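Local coordinates for protein putative ABC transporter subunit, substrate-binding component (Rhodopseudomonas palustris, PDB 4EVQ) that binds 4-hydroxybenzoate and is probably the substrate-binding component of an ABC transporter for lignin-derived aromatic compounds, at residues 26-31 and 189-194; 217-222 and 239-244; 221-226 and 250-255. One frame throughout, in Å; residues are numbered along the deposited sequence. Where two conformers were deposited one is given.

Contact 1 of 3, residues 26-31 and 189-194; sequences SGTYAP and AFPDVE. With PHB (p-hydroxybenzoic acid), chain H; ACT (acetate ion), chain G.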
loop_
_atom_site.group_PDB
_atom_site.type_symbol
_atom_site.label_atom_id
_atom_site.label_comp_id
_atom_site.label_asym_id
_atom_site.label_seq_id
_atom_site.Cartn_x
_atom_site.Cartn_y
_atom_site.Cartn_z
ATOM N N SER A 26 13.097 -1.921 10.247
ATOM C CA SER A 26 14.289 -1.108 10.128
ATOM C C SER A 26 14.360 -0.614 8.701
ATOM O O SER A 26 13.667 -1.101 7.816
ATOM C CB SER A 26 15.557 -1.919 10.469
ATOM O OG SER A 26 15.733 -2.960 9.545
ATOM N N GLY A 27 15.246 0.348 8.479
ATOM C CA GLY A 27 15.523 0.869 7.167
ATOM C C GLY A 27 14.487 1.848 6.659
ATOM O O GLY A 27 13.651 2.421 7.397
ATOM N N THR A 28 14.530 2.012 5.347
ATOM C CA THR A 28 13.838 3.139 4.760
ATOM C C THR A 28 12.298 3.064 4.927
ATOM O O THR A 28 11.610 4.079 5.027
ATOM C CB THR A 28 14.240 3.313 3.320
ATOM O OG1 THR A 28 13.913 4.658 2.897
ATOM C CG2 THR A 28 13.502 2.403 2.453
ATOM N N TYR A 29 11.764 1.855 5.024
ATOM C CA TYR A 29 10.345 1.698 5.159
ATOM C C TYR A 29 9.886 1.372 6.583
ATOM O O TYR A 29 8.748 1.004 6.811
ATOM C CB TYR A 29 9.874 0.648 4.165
ATOM C CG TYR A 29 9.830 1.088 2.695
ATOM C CD1 TYR A 29 9.635 2.396 2.315
ATOM C CD2 TYR A 29 9.919 0.144 1.684
ATOM C CE1 TYR A 29 9.511 2.737 0.977
ATOM C CE2 TYR A 29 9.835 0.475 0.351
ATOM C CZ TYR A 29 9.619 1.780 -0.008
ATOM O OH TYR A 29 9.479 2.147 -1.332
ATOM N N ALA A 30 10.780 1.542 7.557
ATOM C CA ALA A 30 10.397 1.339 8.946
ATOM C C ALA A 30 9.090 2.082 9.375
ATOM O O ALA A 30 8.300 1.508 10.089
ATOM C CB ALA A 30 11.569 1.723 9.879
ATOM N N PRO A 31 8.866 3.325 8.935
ATOM C CA PRO A 31 7.613 3.966 9.358
ATOM C C PRO A 31 6.363 3.308 8.790
ATOM O O PRO A 31 5.298 3.340 9.440
ATOM C CB PRO A 31 7.724 5.387 8.817
ATOM C CG PRO A 31 9.160 5.557 8.525
ATOM C CD PRO A 31 9.739 4.271 8.215
ATOM N N ALA A 189 18.593 4.850 -7.661
ATOM C CA ALA A 189 18.801 3.562 -7.001
ATOM C C ALA A 189 18.068 3.518 -5.654
ATOM O O ALA A 189 18.079 4.499 -4.937
ATOM C CB ALA A 189 20.299 3.399 -6.727
ATOM N N PHE A 190 17.455 2.391 -5.294
ATOM C CA PHE A 190 16.706 2.283 -4.036
ATOM C C PHE A 190 17.672 1.965 -2.887
ATOM O O PHE A 190 18.489 1.063 -3.010
ATOM C CB PHE A 190 15.697 1.131 -4.136
ATOM C CG PHE A 190 14.926 0.904 -2.883
ATOM C CD1 PHE A 190 13.858 1.681 -2.562
ATOM C CD2 PHE A 190 15.266 -0.112 -2.015
ATOM C CE1 PHE A 190 13.158 1.504 -1.430
ATOM C CE2 PHE A 190 14.532 -0.329 -0.868
ATOM C CZ PHE A 190 13.469 0.485 -0.575
ATOM N N PRO A 191 17.574 2.672 -1.758
ATOM C CA PRO A 191 16.712 3.790 -1.381
ATOM C C PRO A 191 17.485 5.116 -1.330
ATOM O O PRO A 191 17.393 5.842 -0.348
ATOM C CB PRO A 191 16.296 3.393 -0.003
ATOM C CG PRO A 191 17.538 2.758 0.568
ATOM C CD PRO A 191 18.227 2.071 -0.574
ATOM N N ASP A 192 18.221 5.433 -2.386
ATOM C CA ASP A 192 18.979 6.683 -2.403
ATOM C C ASP A 192 18.043 7.884 -2.378
ATOM O O ASP A 192 16.931 7.847 -2.941
ATOM C CB ASP A 192 19.898 6.681 -3.629
ATOM C CG ASP A 192 21.013 7.702 -3.539
ATOM O OD1 ASP A 192 21.997 7.431 -2.869
ATOM O OD2 ASP A 192 20.925 8.762 -4.140
ATOM N N VAL A 193 18.502 8.972 -1.777
ATOM C CA VAL A 193 17.726 10.191 -1.674
ATOM C C VAL A 193 18.491 11.422 -2.173
ATOM O O VAL A 193 18.203 12.550 -1.791
ATOM C CB VAL A 193 17.187 10.409 -0.292
ATOM C CG1 VAL A 193 16.288 9.256 0.114
ATOM C CG2 VAL A 193 18.313 10.506 0.758
ATOM N N GLU A 194 19.398 11.191 -3.098
ATOM C CA GLU A 194 20.063 12.316 -3.783
ATOM C C GLU A 194 19.264 12.614 -5.020
ATOM O O GLU A 194 19.313 11.870 -6.001
ATOM C CB GLU A 194 21.505 11.980 -4.149
ATOM C CG GLU A 194 22.407 11.832 -2.979
ATOM C CD GLU A 194 22.455 13.095 -2.133
ATOM O OE1 GLU A 194 22.396 14.209 -2.677
ATOM O OE2 GLU A 194 22.535 12.939 -0.898
HETATM C "C1'" PHB H . 6.010 -1.548 -2.677
HETATM O "O1'" PHB H . 7.222 -1.856 -2.741
HETATM O "O2'" PHB H . 5.076 -2.294 -3.172
HETATM C C1 PHB H . 5.552 -0.308 -2.017
HETATM C C2 PHB H . 6.354 0.281 -1.039
HETATM C C3 PHB H . 5.940 1.454 -0.429
HETATM C C4 PHB H . 4.768 2.029 -0.800
HETATM C C5 PHB H . 3.945 1.451 -1.749
HETATM C C6 PHB H . 4.362 0.298 -2.344
HETATM O O4 PHB H . 4.350 3.171 -0.221
HETATM C C ACT G . 16.632 -0.521 2.951
HETATM O O ACT G . 17.693 0.153 3.047
HETATM O OXT ACT G . 15.689 -0.328 3.784
HETATM C CH3 ACT G . 16.495 -1.554 1.895
#
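Across the ligand cleft between the two lobes of this periplasmic binding protein, Thr28 and Tyr29 of one lobe meet Phe190 and Pro191 of the other. Residues 26-31 form a type I beta turn, Gly27 to Ala30, leading into helix 30-46, with Tyr29 at the N-cap position; residues 189-194 are a loop containing a cis peptide before Pro191. No hydrogen bond crosses directly, and apolar packing carries the contact. The methyl group of Thr28 is its centre: CG2 touches Phe190 CZ at 3.6 Å and Pro191 CB at 3.8 Å, and also lies over one face of the Tyr29 ring, near the rim. Over the opposite face of that ring lies p-hydroxybenzoic acid, its C3 4.0 Å from Tyr29 CE1. With CG anti to the backbone N (chi1 178°), the Phe190 ring extends to Tyr29, where the two rings pass obliquely, centroids 5.5 Å apart and planes at 48°. Pro191 CB sits above the middle of the Phe190 ring and so backs it from its own chain. The hydroxyl of Tyr29 is hydrogen-bonded to that of Tyr161, which also bonds the ligand, and Trp159 and His91 meet the Phe190 ring edge-to-face. An acetate, probably from the crystallisation liquor, fills in beside the turn: Thr28 N donates to its OXT at 3.0 Å in a nearly straight bond (164°), while its CH3 rests 3.6 Å from Phe190 CE2. Such contacts between loops of the two lobes, beside an enclosed ligand, are characteristic of the closed, Venus-flytrap form of type I periplasmic binding proteins.

Contact 2 of 3, residues 217-222 and 239-244; sequences GGALKF and GFLTDG. With PHB (p-hydroxybenzoic acid), chain H.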
loop_
_atom_site.group_PDB
_atom_site.type_symbol
_atom_site.label_atom_id
_atom_site.label_comp_id
_atom_site.label_asym_id
_atom_site.label_seq_id
_atom_site.Cartn_x
_atom_site.Cartn_y
_atom_site.Cartn_z
ATOM N N GLY A 217 10.556 8.394 4.555
ATOM C CA GLY A 217 11.407 9.570 4.721
ATOM C C GLY A 217 11.982 10.004 3.395
ATOM O O GLY A 217 12.285 11.195 3.224
ATOM N N GLY A 218 12.133 9.115 2.441
ATOM C CA GLY A 218 12.631 9.485 1.122
ATOM C C GLY A 218 11.625 10.367 0.405
ATOM O O GLY A 218 12.016 11.271 -0.344
ATOM N N ALA A 219 10.334 10.100 0.595
ATOM C CA ALA A 219 9.295 10.969 0.030
ATOM C C ALA A 219 9.320 12.350 0.664
ATOM O O ALA A 219 9.182 13.340 -0.042
ATOM C CB ALA A 219 7.898 10.346 0.181
ATOM N N LEU A 220 9.499 12.430 1.964
ATOM C CA LEU A 220 9.627 13.732 2.624
ATOM C C LEU A 220 10.769 14.532 2.015
ATOM O O LEU A 220 10.623 15.726 1.692
ATOM C CB LEU A 220 9.820 13.529 4.128
ATOM C CG LEU A 220 10.091 14.818 4.919
ATOM C CD1 LEU A 220 8.964 15.841 4.766
ATOM C CD2 LEU A 220 10.306 14.457 6.387
ATOM N N LYS A 221 11.918 13.913 1.862
ATOM C CA LYS A 221 13.060 14.593 1.306
ATOM C C LYS A 221 12.809 15.002 -0.113
ATOM O O LYS A 221 13.166 16.118 -0.506
ATOM C CB LYS A 221 14.324 13.757 1.458
ATOM C CG LYS A 221 15.596 14.550 1.082
ATOM C CD LYS A 221 16.803 13.731 1.420
ATOM C CE LYS A 221 18.080 14.560 1.194
ATOM N NZ LYS A 221 18.215 14.903 -0.236
ATOM N N PHE A 222 12.179 14.164 -0.900
ATOM C CA PHE A 222 11.864 14.489 -2.284
ATOM C C PHE A 222 10.979 15.713 -2.325
ATOM O O PHE A 222 11.200 16.634 -3.126
ATOM C CB PHE A 222 11.206 13.314 -3.018
ATOM C CG PHE A 222 10.962 13.614 -4.445
ATOM C CD1 PHE A 222 11.974 13.485 -5.372
ATOM C CD2 PHE A 222 9.735 14.065 -4.868
ATOM C CE1 PHE A 222 11.778 13.843 -6.721
ATOM C CE2 PHE A 222 9.534 14.416 -6.197
ATOM C CZ PHE A 222 10.539 14.288 -7.115
ATOM N N GLY A 239 -0.631 8.231 -3.861
ATOM C CA GLY A 239 -0.661 8.872 -2.572
ATOM C C GLY A 239 0.365 8.472 -1.548
ATOM O O GLY A 239 0.491 9.154 -0.536
ATOM N N PHE A 240 1.094 7.409 -1.829
ATOM C CA PHE A 240 2.244 7.051 -1.008
ATOM C C PHE A 240 3.259 8.184 -0.945
ATOM O O PHE A 240 4.053 8.254 -0.009
ATOM C CB PHE A 240 2.909 5.769 -1.521
ATOM C CG PHE A 240 1.934 4.724 -1.925
ATOM C CD1 PHE A 240 1.114 4.148 -0.979
ATOM C CD2 PHE A 240 1.766 4.389 -3.258
ATOM C CE1 PHE A 240 0.160 3.235 -1.363
ATOM C CE2 PHE A 240 0.767 3.481 -3.635
ATOM C CZ PHE A 240 -0.023 2.924 -2.694
ATOM N N LEU A 241 3.267 9.046 -1.965
ATOM C CA LEU A 241 4.234 10.153 -2.045
ATOM C C LEU A 241 4.028 11.110 -0.884
ATOM O O LEU A 241 4.985 11.722 -0.456
ATOM C CB LEU A 241 3.999 10.870 -3.368
ATOM C CG LEU A 241 4.901 12.065 -3.648
ATOM C CD1 LEU A 241 6.358 11.654 -3.729
ATOM C CD2 LEU A 241 4.453 12.771 -4.938
ATOM N N THR A 242 2.802 11.270 -0.372
ATOM C CA THR A 242 2.534 12.200 0.708
ATOM C C THR A 242 2.094 11.577 2.022
ATOM O O THR A 242 2.194 12.218 3.072
ATOM C CB THR A 242 1.513 13.277 0.267
ATOM O OG1 THR A 242 0.257 12.660 -0.099
ATOM C CG2 THR A 242 2.012 14.041 -0.932
ATOM N N ASP A 243 1.576 10.337 1.982
ATOM C CA ASP A 243 1.035 9.789 3.212
ATOM C C ASP A 243 2.101 9.563 4.288
ATOM O O ASP A 243 3.120 8.948 4.045
ATOM C CB ASP A 243 0.264 8.490 2.950
ATOM C CG ASP A 243 -1.241 8.713 2.872
ATOM O OD1 ASP A 243 -1.676 9.641 2.152
ATOM O OD2 ASP A 243 -2.012 7.952 3.536
ATOM N N GLY A 244 1.839 10.105 5.467
ATOM C CA GLY A 244 2.728 10.000 6.595
ATOM C C GLY A 244 3.746 11.096 6.750
ATOM O O GLY A 244 4.401 11.130 7.781
HETATM C "C1'" PHB H . 6.010 -1.548 -2.677
HETATM O "O1'" PHB H . 7.222 -1.856 -2.741
HETATM O "O2'" PHB H . 5.076 -2.294 -3.172
HETATM C C1 PHB H . 5.552 -0.308 -2.017
HETATM C C2 PHB H . 6.354 0.281 -1.039
HETATM C C3 PHB H . 5.940 1.454 -0.429
HETATM C C4 PHB H . 4.768 2.029 -0.800
HETATM C C5 PHB H . 3.945 1.451 -1.749
HETATM C C6 PHB H . 4.362 0.298 -2.344
HETATM O O4 PHB H . 4.350 3.171 -0.221
#
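Apolar packing joins Ala219 and Phe222, on the first turns of helix 217-228, to Leu241. With CG anti to the backbone N (chi1 180°), the Leu241 side chain swings back to the helix and places CD1 4.3 Å from Phe222 CD2 and 4.4 Å from Ala219 CB. The Phe222 ring is held in turn by Phe195, edge-to-face, and by Phe214. The tightest approach is between a methyl and a carbonyl: Ala219 CB lies 3.3 Å from Leu241 O. This oxygen is buried by the contact and has no hydrogen-bonding partner in the model, so the helix covers it with carbon alone.

The elements belong to a beta-alpha-beta unit of the Rossmann-like lobe, in which strand 209-213 leads through helix 217-228 to the adjacent parallel strand 235-238; residues 239-244 leave that second strand at its C-terminal end, at the edge of the sheet that faces the ligand.

Hydrogen bonds shape this exit within the segment itself. Gly239 O takes two backbone donors: Thr242 N at 3.1 Å, the 3-10 bond of residues 239-241, and Asp243 N at 3.0 Å, four residues on, with alpha-helical spacing. Beyond the turn, the Asp243 carboxylate is salt-bridged to Arg348.

Ligand contact falls to Phe240, whose ring leads away from the helix. PHB C5 lies 3.8 Å above the ring plane, over its centre, and PHB O4 comes to 3.2 Å from Phe240 CB. With an alanine in place of Phe240, this part of the ligand would probably lose its aromatic cover, and Phe133 would lose one ring that it meets.

Contact 3 of 3, residues 221-226 and 250-255; sequences KFIKDY and GPAGDG. With SO4 (sulfate ion), chain F.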
loop_
_atom_site.group_PDB
_atom_site.type_symbol
_atom_site.label_atom_id
_atom_site.label_comp_id
_atom_site.label_asym_id
_atom_site.label_seq_id
_atom_site.Cartn_x
_atom_site.Cartn_y
_atom_site.Cartn_z
ATOM N N LYS A 221 11.918 13.913 1.862
ATOM C CA LYS A 221 13.060 14.593 1.306
ATOM C C LYS A 221 12.809 15.002 -0.113
ATOM O O LYS A 221 13.166 16.118 -0.506
ATOM C CB LYS A 221 14.324 13.757 1.458
ATOM C CG LYS A 221 15.596 14.550 1.082
ATOM C CD LYS A 221 16.803 13.731 1.420
ATOM C CE LYS A 221 18.080 14.560 1.194
ATOM N NZ LYS A 221 18.215 14.903 -0.236
ATOM N N PHE A 222 12.179 14.164 -0.900
ATOM C CA PHE A 222 11.864 14.489 -2.284
ATOM C C PHE A 222 10.979 15.713 -2.325
ATOM O O PHE A 222 11.200 16.634 -3.126
ATOM C CB PHE A 222 11.206 13.314 -3.018
ATOM C CG PHE A 222 10.962 13.614 -4.445
ATOM C CD1 PHE A 222 11.974 13.485 -5.372
ATOM C CD2 PHE A 222 9.735 14.065 -4.868
ATOM C CE1 PHE A 222 11.778 13.843 -6.721
ATOM C CE2 PHE A 222 9.534 14.416 -6.197
ATOM C CZ PHE A 222 10.539 14.288 -7.115
ATOM N N ILE A 223 9.945 15.754 -1.522
ATOM C CA ILE A 223 9.013 16.883 -1.503
ATOM C C ILE A 223 9.750 18.169 -1.172
ATOM O O ILE A 223 9.551 19.189 -1.823
ATOM C CB ILE A 223 7.873 16.611 -0.487
ATOM C CG1 ILE A 223 6.948 15.520 -1.034
ATOM C CG2 ILE A 223 7.114 17.889 -0.120
ATOM C CD1 ILE A 223 6.021 15.007 -0.004
ATOM N N LYS A 224 10.594 18.126 -0.146
ATOM C CA LYS A 224 11.374 19.296 0.275
ATOM C C LYS A 224 12.290 19.743 -0.843
ATOM O O LYS A 224 12.326 20.950 -1.200
ATOM C CB LYS A 224 12.167 18.946 1.535
ATOM C CG LYS A 224 11.257 18.807 2.753
ATOM C CD LYS A 224 11.946 18.699 4.119
ATOM C CE LYS A 224 10.866 18.986 5.230
ATOM N NZ LYS A 224 11.279 19.022 6.675
ATOM N N ASP A 225 13.006 18.812 -1.438
ATOM C CA ASP A 225 13.981 19.142 -2.474
ATOM C C ASP A 225 13.253 19.671 -3.710
ATOM O O ASP A 225 13.708 20.630 -4.368
ATOM C CB ASP A 225 14.863 17.971 -2.848
ATOM C CG ASP A 225 15.821 17.554 -1.734
ATOM O OD1 ASP A 225 15.992 18.331 -0.772
ATOM O OD2 ASP A 225 16.390 16.441 -1.868
ATOM N N TYR A 226 12.144 19.059 -4.086
ATOM C CA TYR A 226 11.376 19.469 -5.262
ATOM C C TYR A 226 10.905 20.925 -5.107
ATOM O O TYR A 226 11.032 21.729 -6.028
ATOM C CB TYR A 226 10.202 18.509 -5.442
ATOM C CG TYR A 226 9.426 18.691 -6.720
ATOM C CD1 TYR A 226 8.481 19.696 -6.855
ATOM C CD2 TYR A 226 9.641 17.869 -7.806
ATOM C CE1 TYR A 226 7.751 19.822 -8.028
ATOM C CE2 TYR A 226 8.935 18.006 -8.986
ATOM C CZ TYR A 226 7.988 19.006 -9.084
ATOM O OH TYR A 226 7.263 19.128 -10.246
ATOM N N GLY A 250 5.562 20.523 5.672
ATOM C CA GLY A 250 5.275 21.947 5.798
ATOM C C GLY A 250 4.782 22.538 4.481
ATOM O O GLY A 250 4.188 21.872 3.628
ATOM N N PRO A 251 5.066 23.827 4.250
ATOM C CA PRO A 251 4.618 24.467 3.032
ATOM C C PRO A 251 5.123 23.866 1.753
ATOM O O PRO A 251 4.476 23.998 0.704
ATOM C CB PRO A 251 5.110 25.925 3.205
ATOM C CG PRO A 251 5.243 26.132 4.628
ATOM C CD PRO A 251 5.610 24.787 5.232
ATOM N N ALA A 252 6.248 23.170 1.806
ATOM C CA ALA A 252 6.753 22.503 0.600
ATOM C C ALA A 252 5.744 21.500 0.024
ATOM O O ALA A 252 5.748 21.227 -1.172
ATOM C CB ALA A 252 8.050 21.738 0.873
ATOM N N GLY A 253 4.910 20.924 0.888
ATOM C CA GLY A 253 3.928 19.943 0.423
ATOM C C GLY A 253 2.688 20.561 -0.225
ATOM O O GLY A 253 1.991 19.889 -0.965
ATOM N N ASP A 254 2.385 21.819 0.063
ATOM C CA ASP A 254 1.103 22.344 -0.323
ATOM C C ASP A 254 0.986 22.332 -1.835
ATOM O O ASP A 254 1.879 22.776 -2.562
ATOM C CB ASP A 254 0.899 23.773 0.181
ATOM C CG ASP A 254 0.552 23.870 1.686
ATOM O OD1 ASP A 254 -0.084 22.933 2.225
ATOM O OD2 ASP A 254 0.815 24.978 2.264
ATOM N N GLY A 255 -0.147 21.821 -2.290
ATOM C CA GLY A 255 -0.517 21.784 -3.687
ATOM C C GLY A 255 -0.167 20.502 -4.433
ATOM O O GLY A 255 -0.563 20.326 -5.570
HETATM S S SO4 F . 14.475 21.529 5.203
HETATM O O1 SO4 F . 15.429 22.523 5.692
HETATM O O2 SO4 F . 15.140 20.295 4.797
HETATM O O3 SO4 F . 13.783 22.045 4.017
HETATM O O4 SO4 F . 13.447 21.228 6.208
HETATM O O HOH W 1 7.063 19.866 -3.167
#
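The flat groups where Ile223 meets Ala252 and Gly253 are peptide units, not rings. Over one face of the Ala252-Gly253 peptide stands Ile223 CG2, 3.8 Å from Ala252 O and equally 3.8 Å from Gly253 CA; at the edges of this peptide, Gly253 N donates back to Gly250 O, and Ala252 O accepts from a water.

Helix 217-228, which packs on strands 209-213 and 235-238, and the 3-10 turn 251-253 belong to successive crossover connections of the Rossmann-like lobe, the turn lying between helix 246-249 and strand 257-260, the next parallel strand after 235-238. Gly250 ends the short helix with a positive phi (61°), and the chain then curls so that Ala252 presents its methyl to the helix.

Packing is apolar. Ala252 CB comes to 4.1 Å from Ile223 CG2 and 4.2 Å from Lys224 CA, close enough for the turn to rest on the helix backbone itself. The branch that does the touching is set by the first torsion: CG2 lies anti to the Ile223 backbone N, while CG1 is beside that N. In one of its two modelled conformers, the extended Lys224 chain carries NZ to O4 of a sulfate at 3.1 Å, an ion probably from the crystallisation liquor; NZ also bonds weakly to Ala248 O. On another side of the helix, Lys221 NZ forms a salt bridge to Asp225 OD2 at 2.9 Å, using the syn lone pair of the carboxylate, one helical turn along.

A single water completes the join, donating to Ile223 O at 2.9 Å and to Ala252 O at 2.7 Å, and so links the two backbones that otherwise share no hydrogen bond.

Overall arrangement
Contact 1 spans the two lobes, whereas contacts 2 and 3 lie within the lobe built on the seven-stranded sheet. Contact 1 closes along the chain before the other two open from helix 217-228, which they share through Lys221 and Phe222. Centres of contacts 1 and 2 are about 11 Å apart, those of 2 and 3 about 9 Å, and those of 1 and 3 about 18 Å. Lys221 NZ probably hydrogen-bonds Val193 O, tying loop 189-194 to the helix, and Ile223 CD1 packs on Leu241 O. Contacts 1 and 2 both touch the ligand; contact 3 continues the same helix away from the pocket, toward the periphery of its lobe.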